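PDB 5J16: inositol monophosphatase from Staphylococcus aureus, which probably hydrolyses myo-inositol monophosphates to inositol and phosphate with the help of metal ions bound at its active site. Local coordinates for residues Gln157-Ile162 and Ser185-Gly190; Asp91-Thr96 and Glu104-Ser109; Gly121-Val126 and Ala192-Val197; Arg211-Asp216 and Ser242-Ile247. One frame throughout, in Å; residues are numbered along the deposited sequence.

Interaction 1 of 4, residues Gln157-Ile162 and Ser185-Gly190; sequences QSIIGI and SARAYG. With IPD (D-myo-inositol-1-phosphate), chain G.
Ile-159 packs against Arg-187 where two parallel strands, 159-161 and 185-187, run side by side at the border of the mixed five-stranded sheet of the inositol monophosphatase fold. Within this chain 185-187 is an outermost strand. The ladder is regular: Arg-187 N donates to Ile-160 O at 2.8 Å, flanked by bonds from Ile-160 N to Ser-185 O and from Ile-162 N to Arg-187 O. On one side of the sheet, Ile-160 CG1 and Ile-162 CG2 meet the Ala-186 methyl group, backed by helix 172-182. Arg-187 leaves the sheet on the other side, shared with Ile-159 and Ser-185. Its CB lies 4.2 Å from Ile-160 O, and CG then rests on Ile-159 CG2 at 3.4 Å. A bend at chi2 (-80°) folds the rest of the chain back over that methyl. NE stays 4.1 Å from Ile-159 CG2, which sits over the centre of one face of the guanidinium, 4.0 Å above its plane. At the tip, NH2 is hydrogen-bonded to Asn-98 OD1 of the second subunit, so this strand edge takes part in the dimer contact. NH1 turns back along its own strand and donates to Ser-185 OG at 2.9 Å. It also bonds to Ala-186 O; that carbonyl oxygen lies in the guanidinium plane, although NH1 stands above the plane of the carbonyl.

Interaction 2 of 4, residues Asp91-Thr96 and Glu104-Ser109; sequences DPIDGT and ENFAIS. With CA (calcium ion), chain E; CA (calcium ion), chain F; IPD (D-myo-inositol-1-phosphate), chain G.
Asp-94 OD1, on a residue paired through its backbone with Ala-107, is gripped twice: it binds the first calcium and accepts a hydrogen bond from the inositol hydroxyl O2. The distance from Asp-94 OD1 to inositol O2 is 2.7 Å. Its OD2 accepts from Ser-191 OG and Ala-193 N, fixing the rotation of the carboxylate. Asp-94 N donates to Ala-107 O, and Ala-107 N returns a bond to Asp-94 O, making a hydrogen-bonded antiparallel pair. A second such pair joins Asp-91 to Ser-109. Between them the register slips by one residue, a beta bulge at the corner formed by Pro-92. Ile-108 CG1 comes to 3.3 Å from Pro-92 O at this corner, while Ile-93 CG2 lies alongside Phe-106 CB; helix 10-31 packs against Phe-106 and Ile-108.

Asp-91, with CG anti to the backbone nitrogen (chi1 -165°), bridges both calcium ions: OD2 binds the first at 2.2 Å and OD1 the second at 2.4 Å. Ile-93 O joins Asp-91 on the second calcium, completed in part by Glu-73; Asp-216, a water and the ester oxygen O1 of the substrate add to the first.

Phosphate O9 bridges the two ions, and the cations probably offset the charge gathered around it. Phosphate O8 receives the backbone N-H groups of Gly-95 and Thr-96, both at 2.7 Å, with a weak bond from Thr-96 OG1. Gly-95 is the N-cap of helix 96-102, whose start thus faces the phosphate. The DPIDGT sequence with its paired metals is the signature active-site motif of the inositol monophosphatase family.

Interaction 3 of 4, residues Gly121-Val126 and Ala192-Val197; sequences GFVYDV and AALEIV. With IPD (D-myo-inositol-1-phosphate), chain G.
Val-123 meets three residues of helix 192-200 with its isopropyl group. CG1, held anti to the backbone nitrogen (chi1 179°), reaches all three: the Ala-193 methyl and Leu-194 CD2, both at 4.0 Å, and Val-197 CG2. Val-123 CB and CG2 meet Val-197 CG2 alone, each at 3.8 Å, the two valines sliding past each other in opposite directions. Leu-194 reaches back toward the strand, and its CD2 also lies 4.2 Å from Asp-125 CB. No hydrogen bond crosses this contact; it is held by apolar surfaces alone.

The next shell fixes both partners. Ile-223 of helix 214-225 packs on Val-123 and Val-197 together, and Tyr-132 of the neighbouring strand touches Val-197. Asp-125 OD1 accepts from Ala-128 N in the turn beyond the strand. At the start of the helix, Ser-191 OG bonds to Leu-194 N, while Ala-192 N donates to inositol O2 at 3.2 Å.

The axes of 121-125 and 192-197 approach to 9.0 Å and cross at 108°. The helix lies between the two sheets, with Val-123 on one side and Tyr-207 on the other, and presents its N-terminus to the substrate, as in the alpha-beta-alpha-beta-alpha sandwich of the inositol monophosphatase family.

Interaction 4 of 4, residues Arg211-Asp216 and Ser242-Ile247; sequences RLQPWD and SGPNSI. With CA (calcium ion), chain E; IPD (D-myo-inositol-1-phosphate), chain G.
Leu-212 packs tightly on Ile-247, its CD2 3.4 Å from Ile-247 CG1, with the two side chains crossing at about a right angle. Leu-212 CB also touches both CG1 and CD1 of the isoleucine, and Phe-217 of helix 214-225 closes on the pair. Backbone bonds fix this side: Leu-212 N donates to Asn-245 O at 2.7 Å and Asn-245 N to Leu-212 O at 2.9 Å, both nearly straight, as a hydrogen-bonded antiparallel pair. The buried Pro-214 adds its CG against Gly-243 O.

Toward solvent the contact is looser and centres on the Pro-244 ring. Gln-213, bent at chi2 (-72°), lies alongside it with OE1 3.4 Å from Pro-244 CB. The exposed Arg-211 extends past the same ring, bringing NH2 to 3.6 Å from Pro-244 CG. Both are van der Waals contacts by polar groups.

Beyond Pro-214 the chain enters the active site. Gln-213 N donates to Asp-216 OD1 on its anti side, tilted out of the carboxylate plane, while Asp-216 OD2 binds a calcium ion at 2.1 Å and Trp-215 NE1 gives a weak bond to a water on the same ion. With OD1 held by Gln-213 N and OD2 by the calcium, the rotation of the carboxylate is fixed.

Interactions 1, 2 and 3 are buried, whereas interaction 4 runs from a packed interior to a side facing solvent. Interactions 2 and 3 share the larger sheet through neighbouring strands 107-114 and 117-125, joined by Ile-108 O and Tyr-124 N; interaction 1 joins strands 185-187 and 159-161 of the smaller sheet, while interaction 4 reaches it through 245-251. Backbone pairing is present in 1, 2 and 4, parallel in the first and antiparallel in the others, and in 4 side chains share the work; 3 relies on apolar side chains. Interactions 2 and 4 meet at one calcium, where carboxylates from both converge. All four approach the inositol phosphate, but only interactions 1 and 2 also touch the second subunit.

Interaction 1 of 4, residues Gln157-Ile162 and Ser185-Gly190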
# COMPACT_ATOMS: atom_id res chain seq x y z
N GLN A 157 -14.92 -10.98 -4.58
CA GLN A 157 -13.58 -11.47 -4.97
C GLN A 157 -12.64 -10.32 -5.44
O GLN A 157 -11.79 -10.52 -6.29
CB GLN A 157 -13.66 -12.64 -5.99
CG GLN A 157 -13.59 -14.07 -5.39
CD GLN A 157 -12.38 -14.37 -4.43
OE1 GLN A 157 -12.53 -15.08 -3.42
NE2 GLN A 157 -11.19 -13.83 -4.74
N SER A 158 -12.80 -9.14 -4.83
CA SER A 158 -12.10 -7.93 -5.27
C SER A 158 -11.31 -7.31 -4.10
O SER A 158 -11.81 -7.21 -3.00
CB SER A 158 -13.11 -6.89 -5.81
OG SER A 158 -13.66 -7.22 -7.07
N ILE A 159 -10.09 -6.88 -4.37
CA ILE A 159 -9.26 -6.06 -3.45
C ILE A 159 -9.61 -4.61 -3.80
O ILE A 159 -9.49 -4.23 -4.97
CB ILE A 159 -7.72 -6.26 -3.67
CG1 ILE A 159 -7.32 -7.73 -3.79
CG2 ILE A 159 -6.93 -5.68 -2.52
CD1 ILE A 159 -7.74 -8.60 -2.63
N ILE A 160 -10.06 -3.82 -2.82
CA ILE A 160 -10.42 -2.41 -3.08
C ILE A 160 -9.46 -1.43 -2.42
O ILE A 160 -8.95 -1.70 -1.33
CB ILE A 160 -11.85 -2.03 -2.62
CG1 ILE A 160 -12.07 -2.33 -1.14
CG2 ILE A 160 -12.87 -2.73 -3.50
CD1 ILE A 160 -13.49 -2.10 -0.68
N GLY A 161 -9.22 -0.31 -3.09
CA GLY A 161 -8.38 0.76 -2.58
C GLY A 161 -9.24 1.70 -1.79
O GLY A 161 -10.10 2.37 -2.35
N ILE A 162 -9.02 1.76 -0.47
CA ILE A 162 -9.66 2.76 0.36
C ILE A 162 -8.94 3.02 1.66
O ILE A 162 -8.64 2.12 2.42
CB ILE A 162 -11.10 2.34 0.68
CG1 ILE A 162 -11.86 3.49 1.34
CG2 ILE A 162 -11.15 1.07 1.50
CD1 ILE A 162 -13.31 3.13 1.57
N SER A 185 -10.62 -8.07 0.29
CA SER A 185 -9.73 -7.34 1.17
C SER A 185 -9.56 -5.87 0.71
O SER A 185 -10.07 -5.46 -0.36
CB SER A 185 -8.37 -8.04 1.19
OG SER A 185 -7.62 -7.51 2.22
N ALA A 186 -8.86 -5.07 1.49
CA ALA A 186 -8.78 -3.63 1.24
C ALA A 186 -7.36 -3.15 1.39
O ALA A 186 -6.67 -3.65 2.24
CB ALA A 186 -9.67 -2.91 2.21
N ARG A 187 -6.94 -2.19 0.57
CA ARG A 187 -5.54 -1.70 0.54
C ARG A 187 -5.51 -0.17 0.56
O ARG A 187 -6.54 0.48 0.33
CB ARG A 187 -4.83 -2.20 -0.73
CG ARG A 187 -4.77 -3.71 -0.87
CD ARG A 187 -3.63 -4.30 -0.02
NE ARG A 187 -3.53 -5.75 -0.19
CZ ARG A 187 -4.32 -6.64 0.42
NH1 ARG A 187 -5.24 -6.26 1.26
NH2 ARG A 187 -4.14 -7.95 0.22
N ALA A 188 -4.35 0.40 0.83
CA ALA A 188 -4.22 1.87 0.89
C ALA A 188 -2.75 2.26 0.77
O ALA A 188 -1.95 1.91 1.63
CB ALA A 188 -4.81 2.42 2.18
N TYR A 189 -2.44 2.95 -0.33
CA TYR A 189 -1.08 3.23 -0.74
C TYR A 189 -0.68 4.68 -0.56
O TYR A 189 0.52 5.00 -0.57
CB TYR A 189 -0.88 2.74 -2.20
CG TYR A 189 -1.19 1.22 -2.37
CD1 TYR A 189 -0.58 0.27 -1.55
CD2 TYR A 189 -2.04 0.75 -3.36
CE1 TYR A 189 -0.83 -1.08 -1.71
CE2 TYR A 189 -2.29 -0.59 -3.52
CZ TYR A 189 -1.68 -1.51 -2.69
OH TYR A 189 -1.91 -2.86 -2.83
N GLY A 190 -1.63 5.57 -0.36
CA GLY A 190 -1.28 6.98 -0.17
C GLY A 190 -0.89 7.75 -1.43
O GLY A 190 -0.19 8.79 -1.34
C1 IPD G . -3.01 13.46 -1.89
C2 IPD G . -2.74 12.03 -2.30
C3 IPD G . -3.38 11.13 -1.20
C4 IPD G . -4.90 11.31 -1.14
C5 IPD G . -5.28 12.77 -0.89
C6 IPD G . -4.55 13.74 -1.90
P1 IPD G . -0.92 15.16 -2.31
O1 IPD G . -2.34 14.40 -2.72
O2 IPD G . -3.31 11.74 -3.61
O3 IPD G . -3.09 9.77 -1.37
O4 IPD G . -5.40 10.59 -0.04
O5 IPD G . -6.71 12.83 -1.03
O6 IPD G . -4.75 15.07 -1.51
O7 IPD G . -1.02 16.20 -1.23
O8 IPD G . 0.10 13.96 -1.86
O9 IPD G . -0.38 15.72 -3.75

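Interaction 2 of 4, residues Asp91-Thr96 and Glu104-Ser109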
# COMPACT_ATOMS: atom_id res chain seq x y z
N ASP A 91 -0.13 17.60 -11.13
CA ASP A 91 0.21 17.42 -9.74
C ASP A 91 1.67 17.09 -9.82
O ASP A 91 2.03 16.05 -10.35
CB ASP A 91 -0.60 16.26 -9.13
CG ASP A 91 -0.57 16.24 -7.63
OD1 ASP A 91 0.31 16.90 -7.04
OD2 ASP A 91 -1.43 15.53 -7.04
N PRO A 92 2.53 18.00 -9.37
CA PRO A 92 3.98 17.75 -9.44
C PRO A 92 4.49 16.66 -8.50
O PRO A 92 5.45 16.00 -8.86
CB PRO A 92 4.58 19.11 -9.08
CG PRO A 92 3.53 19.76 -8.24
CD PRO A 92 2.23 19.37 -8.90
N ILE A 93 3.90 16.49 -7.32
CA ILE A 93 4.20 15.33 -6.44
C ILE A 93 2.88 14.89 -5.83
O ILE A 93 2.39 15.54 -4.91
CB ILE A 93 5.21 15.63 -5.27
CG1 ILE A 93 6.65 15.78 -5.78
CG2 ILE A 93 5.23 14.50 -4.23
CD1 ILE A 93 7.09 17.21 -6.02
N ASP A 94 2.31 13.81 -6.36
CA ASP A 94 1.17 13.16 -5.76
C ASP A 94 1.71 12.13 -4.80
O ASP A 94 2.45 11.27 -5.19
CB ASP A 94 0.25 12.53 -6.80
CG ASP A 94 -1.08 12.05 -6.18
OD1 ASP A 94 -1.75 12.85 -5.47
OD2 ASP A 94 -1.43 10.87 -6.37
N GLY A 95 1.26 12.22 -3.56
CA GLY A 95 1.80 11.47 -2.46
C GLY A 95 2.93 12.18 -1.76
O GLY A 95 4.01 11.59 -1.61
N THR A 96 2.72 13.42 -1.32
CA THR A 96 3.78 14.13 -0.58
C THR A 96 4.11 13.53 0.78
O THR A 96 5.26 13.58 1.20
CB THR A 96 3.55 15.66 -0.38
OG1 THR A 96 2.15 15.92 -0.31
CG2 THR A 96 4.12 16.43 -1.52
N GLU A 104 9.66 7.40 -1.53
CA GLU A 104 9.19 6.61 -2.68
C GLU A 104 7.66 6.57 -2.66
O GLU A 104 7.04 7.14 -1.78
CB GLU A 104 9.80 5.19 -2.67
CG GLU A 104 9.48 4.39 -1.41
CD GLU A 104 9.96 2.94 -1.43
OE1 GLU A 104 9.60 2.21 -0.46
OE2 GLU A 104 10.66 2.52 -2.38
N ASN A 105 7.08 5.87 -3.64
CA ASN A 105 5.62 5.72 -3.78
C ASN A 105 4.91 7.07 -3.98
O ASN A 105 3.81 7.28 -3.46
CB ASN A 105 5.03 4.97 -2.57
CG ASN A 105 5.75 3.66 -2.29
OD1 ASN A 105 6.06 2.90 -3.18
ND2 ASN A 105 6.01 3.38 -1.04
N PHE A 106 5.54 7.98 -4.75
CA PHE A 106 4.93 9.23 -5.15
C PHE A 106 5.06 9.33 -6.64
O PHE A 106 5.95 8.71 -7.21
CB PHE A 106 5.58 10.47 -4.48
CG PHE A 106 7.05 10.60 -4.73
CD1 PHE A 106 7.53 11.30 -5.84
CD2 PHE A 106 7.96 10.01 -3.87
CE1 PHE A 106 8.90 11.44 -6.09
CE2 PHE A 106 9.33 10.11 -4.13
CZ PHE A 106 9.80 10.85 -5.24
N ALA A 107 4.18 10.10 -7.25
CA ALA A 107 4.10 10.23 -8.70
C ALA A 107 4.01 11.67 -9.12
O ALA A 107 3.43 12.50 -8.38
CB ALA A 107 2.87 9.49 -9.23
N ILE A 108 4.57 11.96 -10.29
CA ILE A 108 4.21 13.16 -11.06
C ILE A 108 3.00 12.77 -11.90
O ILE A 108 3.06 11.74 -12.57
CB ILE A 108 5.33 13.66 -11.98
CG1 ILE A 108 6.58 13.91 -11.17
CG2 ILE A 108 4.93 14.97 -12.67
CD1 ILE A 108 7.78 14.24 -11.99
N SER A 109 1.91 13.55 -11.85
CA SER A 109 0.71 13.31 -12.69
C SER A 109 0.47 14.46 -13.66
O SER A 109 0.49 15.64 -13.26
CB SER A 109 -0.54 13.09 -11.82
OG SER A 109 -1.71 12.86 -12.63
CA CA E . -2.23 15.12 -5.02
CA CA F . 0.88 17.51 -4.76
C1 IPD G . -3.01 13.46 -1.89
C2 IPD G . -2.74 12.03 -2.30
C3 IPD G . -3.38 11.13 -1.20
C4 IPD G . -4.90 11.31 -1.14
C5 IPD G . -5.28 12.77 -0.89
C6 IPD G . -4.55 13.74 -1.90
P1 IPD G . -0.92 15.16 -2.31
O1 IPD G . -2.34 14.40 -2.72
O2 IPD G . -3.31 11.74 -3.61
O3 IPD G . -3.09 9.77 -1.37
O4 IPD G . -5.40 10.59 -0.04
O5 IPD G . -6.71 12.83 -1.03
O6 IPD G . -4.75 15.07 -1.51
O7 IPD G . -1.02 16.20 -1.23
O8 IPD G . 0.10 13.96 -1.86
O9 IPD G . -0.38 15.72 -3.75
O HOH W 1 -3.42 17.16 -4.50

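Interaction 3 of 4, residues Gly121-Val126 and Ala192-Val197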
# COMPACT_ATOMS: atom_id res chain seq x y z
N GLY A 121 -2.50 11.06 -20.94
CA GLY A 121 -2.32 10.95 -19.51
C GLY A 121 -0.99 10.31 -19.20
O GLY A 121 -0.59 9.35 -19.87
N PHE A 122 -0.33 10.87 -18.19
CA PHE A 122 0.98 10.42 -17.69
C PHE A 122 0.98 10.38 -16.16
O PHE A 122 0.63 11.35 -15.49
CB PHE A 122 2.10 11.38 -18.09
CG PHE A 122 2.23 11.64 -19.58
CD1 PHE A 122 3.06 10.84 -20.38
CD2 PHE A 122 1.54 12.70 -20.18
CE1 PHE A 122 3.19 11.09 -21.75
CE2 PHE A 122 1.68 12.96 -21.54
CZ PHE A 122 2.50 12.15 -22.33
N VAL A 123 1.43 9.25 -15.62
CA VAL A 123 1.66 9.07 -14.21
C VAL A 123 3.00 8.41 -14.03
O VAL A 123 3.16 7.25 -14.37
CB VAL A 123 0.56 8.20 -13.54
CG1 VAL A 123 0.85 8.02 -12.05
CG2 VAL A 123 -0.81 8.84 -13.75
N TYR A 124 3.95 9.13 -13.47
CA TYR A 124 5.32 8.67 -13.37
C TYR A 124 5.70 8.36 -11.94
O TYR A 124 5.90 9.27 -11.14
CB TYR A 124 6.23 9.74 -13.95
CG TYR A 124 7.70 9.40 -14.07
CD1 TYR A 124 8.15 8.15 -14.46
CD2 TYR A 124 8.64 10.38 -13.88
CE1 TYR A 124 9.52 7.87 -14.56
CE2 TYR A 124 9.98 10.13 -14.01
CZ TYR A 124 10.42 8.89 -14.34
OH TYR A 124 11.78 8.75 -14.45
N ASP A 125 5.78 7.07 -11.62
CA ASP A 125 6.41 6.59 -10.36
C ASP A 125 7.92 6.89 -10.40
O ASP A 125 8.69 6.12 -10.94
CB ASP A 125 6.19 5.10 -10.16
CG ASP A 125 6.59 4.62 -8.78
OD1 ASP A 125 7.45 5.28 -8.16
OD2 ASP A 125 6.01 3.63 -8.31
N VAL A 126 8.30 8.05 -9.86
CA VAL A 126 9.62 8.62 -10.03
C VAL A 126 10.71 7.65 -9.50
O VAL A 126 11.65 7.34 -10.22
CB VAL A 126 9.68 10.00 -9.35
CG1 VAL A 126 11.10 10.47 -9.13
CG2 VAL A 126 8.89 11.02 -10.17
N ALA A 192 -3.34 8.81 -4.80
CA ALA A 192 -4.50 8.65 -5.62
C ALA A 192 -4.13 8.36 -7.10
O ALA A 192 -4.73 7.49 -7.76
CB ALA A 192 -5.38 9.89 -5.51
N ALA A 193 -3.15 9.07 -7.62
CA ALA A 193 -2.74 8.85 -9.02
C ALA A 193 -2.27 7.43 -9.21
O ALA A 193 -2.73 6.79 -10.15
CB ALA A 193 -1.65 9.81 -9.43
N LEU A 194 -1.40 6.93 -8.31
CA LEU A 194 -0.88 5.54 -8.38
C LEU A 194 -1.91 4.47 -8.07
O LEU A 194 -1.84 3.38 -8.64
CB LEU A 194 0.37 5.30 -7.50
CG LEU A 194 1.65 5.97 -7.97
CD1 LEU A 194 2.71 5.82 -6.91
CD2 LEU A 194 2.13 5.39 -9.30
N GLU A 195 -2.88 4.78 -7.21
CA GLU A 195 -4.01 3.89 -7.01
C GLU A 195 -5.00 3.78 -8.16
O GLU A 195 -5.58 2.72 -8.38
CB GLU A 195 -4.73 4.24 -5.72
CG GLU A 195 -3.88 3.75 -4.57
CD GLU A 195 -4.39 4.17 -3.27
OE1 GLU A 195 -3.99 5.26 -2.82
OE2 GLU A 195 -5.20 3.41 -2.72
N ILE A 196 -5.24 4.86 -8.85
CA ILE A 196 -6.02 4.81 -10.09
C ILE A 196 -5.24 3.95 -11.13
O ILE A 196 -5.81 3.07 -11.78
CB ILE A 196 -6.23 6.23 -10.62
CG1 ILE A 196 -7.18 6.99 -9.70
CG2 ILE A 196 -6.77 6.21 -12.06
CD1 ILE A 196 -7.18 8.50 -9.89
N VAL A 197 -3.93 4.18 -11.26
CA VAL A 197 -3.10 3.35 -12.14
C VAL A 197 -3.06 1.86 -11.69
O VAL A 197 -3.02 0.97 -12.54
CB VAL A 197 -1.69 3.96 -12.25
CG1 VAL A 197 -0.66 2.97 -12.78
CG2 VAL A 197 -1.73 5.23 -13.11
C1 IPD G . -3.01 13.46 -1.89
C2 IPD G . -2.74 12.03 -2.30
C3 IPD G . -3.38 11.13 -1.20
C4 IPD G . -4.90 11.31 -1.14
C5 IPD G . -5.28 12.77 -0.89
C6 IPD G . -4.55 13.74 -1.90
P1 IPD G . -0.92 15.16 -2.31
O1 IPD G . -2.34 14.40 -2.72
O2 IPD G . -3.31 11.74 -3.61
O3 IPD G . -3.09 9.77 -1.37
O4 IPD G . -5.40 10.59 -0.04
O5 IPD G . -6.71 12.83 -1.03
O6 IPD G . -4.75 15.07 -1.51
O7 IPD G . -1.02 16.20 -1.23
O8 IPD G . 0.10 13.96 -1.86
O9 IPD G . -0.38 15.72 -3.75

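Interaction 4 of 4, residues Arg211-Asp216 and Ser242-Ile247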
# COMPACT_ATOMS: atom_id res chain seq x y z
N ARG A 211 -12.97 12.87 -1.62
CA ARG A 211 -12.41 14.12 -2.15
C ARG A 211 -11.09 13.93 -2.94
O ARG A 211 -10.04 13.59 -2.39
CB ARG A 211 -12.21 15.15 -1.03
CG ARG A 211 -11.87 16.53 -1.58
CD ARG A 211 -11.94 17.72 -0.59
NE ARG A 211 -12.13 18.97 -1.37
CZ ARG A 211 -13.29 19.62 -1.58
NH1 ARG A 211 -14.43 19.21 -1.03
NH2 ARG A 211 -13.31 20.71 -2.34
N LEU A 212 -11.16 14.21 -4.23
CA LEU A 212 -10.01 14.45 -5.06
C LEU A 212 -10.11 15.76 -5.86
O LEU A 212 -11.20 16.20 -6.21
CB LEU A 212 -9.88 13.29 -6.00
CG LEU A 212 -8.65 12.41 -5.87
CD1 LEU A 212 -8.17 12.16 -4.46
CD2 LEU A 212 -8.86 11.11 -6.66
N GLN A 213 -8.96 16.36 -6.18
CA GLN A 213 -8.92 17.48 -7.12
C GLN A 213 -8.62 16.98 -8.56
O GLN A 213 -8.09 15.85 -8.74
CB GLN A 213 -7.88 18.47 -6.67
CG GLN A 213 -8.20 19.18 -5.34
CD GLN A 213 -9.32 20.22 -5.42
OE1 GLN A 213 -10.03 20.41 -4.44
NE2 GLN A 213 -9.52 20.86 -6.58
N PRO A 214 -9.00 17.78 -9.60
CA PRO A 214 -8.70 17.40 -10.97
C PRO A 214 -7.24 16.97 -11.23
O PRO A 214 -7.02 16.08 -12.02
CB PRO A 214 -9.00 18.67 -11.77
CG PRO A 214 -9.97 19.42 -10.96
CD PRO A 214 -9.52 19.16 -9.54
N TRP A 215 -6.26 17.63 -10.60
CA TRP A 215 -4.83 17.24 -10.78
C TRP A 215 -4.49 15.83 -10.27
O TRP A 215 -3.52 15.21 -10.74
CB TRP A 215 -3.86 18.30 -10.22
CG TRP A 215 -4.22 18.87 -8.86
CD1 TRP A 215 -3.93 18.33 -7.65
CD2 TRP A 215 -4.96 20.08 -8.60
NE1 TRP A 215 -4.45 19.11 -6.65
CE2 TRP A 215 -5.08 20.19 -7.19
CE3 TRP A 215 -5.56 21.06 -9.43
CZ2 TRP A 215 -5.75 21.28 -6.57
CZ3 TRP A 215 -6.24 22.12 -8.82
CH2 TRP A 215 -6.33 22.23 -7.41
N ASP A 216 -5.26 15.32 -9.33
CA ASP A 216 -5.04 13.96 -8.79
C ASP A 216 -5.53 12.86 -9.74
O ASP A 216 -4.98 11.75 -9.74
CB ASP A 216 -5.75 13.76 -7.41
CG ASP A 216 -5.19 14.67 -6.28
OD1 ASP A 216 -6.04 15.21 -5.48
OD2 ASP A 216 -3.93 14.83 -6.19
N SER A 242 -13.20 20.38 -14.44
CA SER A 242 -13.76 21.65 -13.92
C SER A 242 -13.91 21.76 -12.43
O SER A 242 -14.20 22.83 -11.95
CB SER A 242 -15.15 21.98 -14.55
OG SER A 242 -16.02 20.87 -14.46
N GLY A 243 -13.75 20.68 -11.69
CA GLY A 243 -13.75 20.80 -10.23
C GLY A 243 -13.39 19.56 -9.43
O GLY A 243 -13.30 18.46 -9.96
N PRO A 244 -13.26 19.73 -8.12
CA PRO A 244 -13.03 18.60 -7.27
C PRO A 244 -14.24 17.67 -7.28
O PRO A 244 -15.30 18.09 -7.68
CB PRO A 244 -12.86 19.21 -5.88
CG PRO A 244 -13.60 20.49 -5.93
CD PRO A 244 -13.73 20.90 -7.37
N ASN A 245 -14.05 16.43 -6.86
CA ASN A 245 -15.12 15.47 -6.79
C ASN A 245 -14.72 14.25 -5.93
O ASN A 245 -13.56 14.10 -5.55
CB ASN A 245 -15.50 15.00 -8.20
CG ASN A 245 -17.02 14.86 -8.39
OD1 ASN A 245 -17.81 14.67 -7.44
ND2 ASN A 245 -17.43 14.94 -9.65
N SER A 246 -15.71 13.40 -5.65
CA SER A 246 -15.52 12.08 -5.04
C SER A 246 -15.26 11.15 -6.20
O SER A 246 -15.36 11.59 -7.34
CB SER A 246 -16.75 11.65 -4.22
OG SER A 246 -17.90 11.43 -5.03
N ILE A 247 -14.91 9.90 -5.90
CA ILE A 247 -14.31 8.98 -6.84
C ILE A 247 -14.77 7.56 -6.60
O ILE A 247 -14.67 7.07 -5.49
CB ILE A 247 -12.76 8.95 -6.67
CG1 ILE A 247 -12.17 10.34 -6.64
CG2 ILE A 247 -12.09 8.23 -7.83
CD1 ILE A 247 -12.29 11.15 -7.94
CA CA E . -2.23 15.12 -5.02
C1 IPD G . -3.01 13.46 -1.89
C2 IPD G . -2.74 12.03 -2.30
C3 IPD G . -3.38 11.13 -1.20
C4 IPD G . -4.90 11.31 -1.14
C5 IPD G . -5.28 12.77 -0.89
C6 IPD G . -4.55 13.74 -1.90
P1 IPD G . -0.92 15.16 -2.31
O1 IPD G . -2.34 14.40 -2.72
O2 IPD G . -3.31 11.74 -3.61
O3 IPD G . -3.09 9.77 -1.37
O4 IPD G . -5.40 10.59 -0.04
O5 IPD G . -6.71 12.83 -1.03
O6 IPD G . -4.75 15.07 -1.51
O7 IPD G . -1.02 16.20 -1.23
O8 IPD G . 0.10 13.96 -1.86
O9 IPD G . -0.38 15.72 -3.75
O HOH W 1 -3.42 17.16 -4.50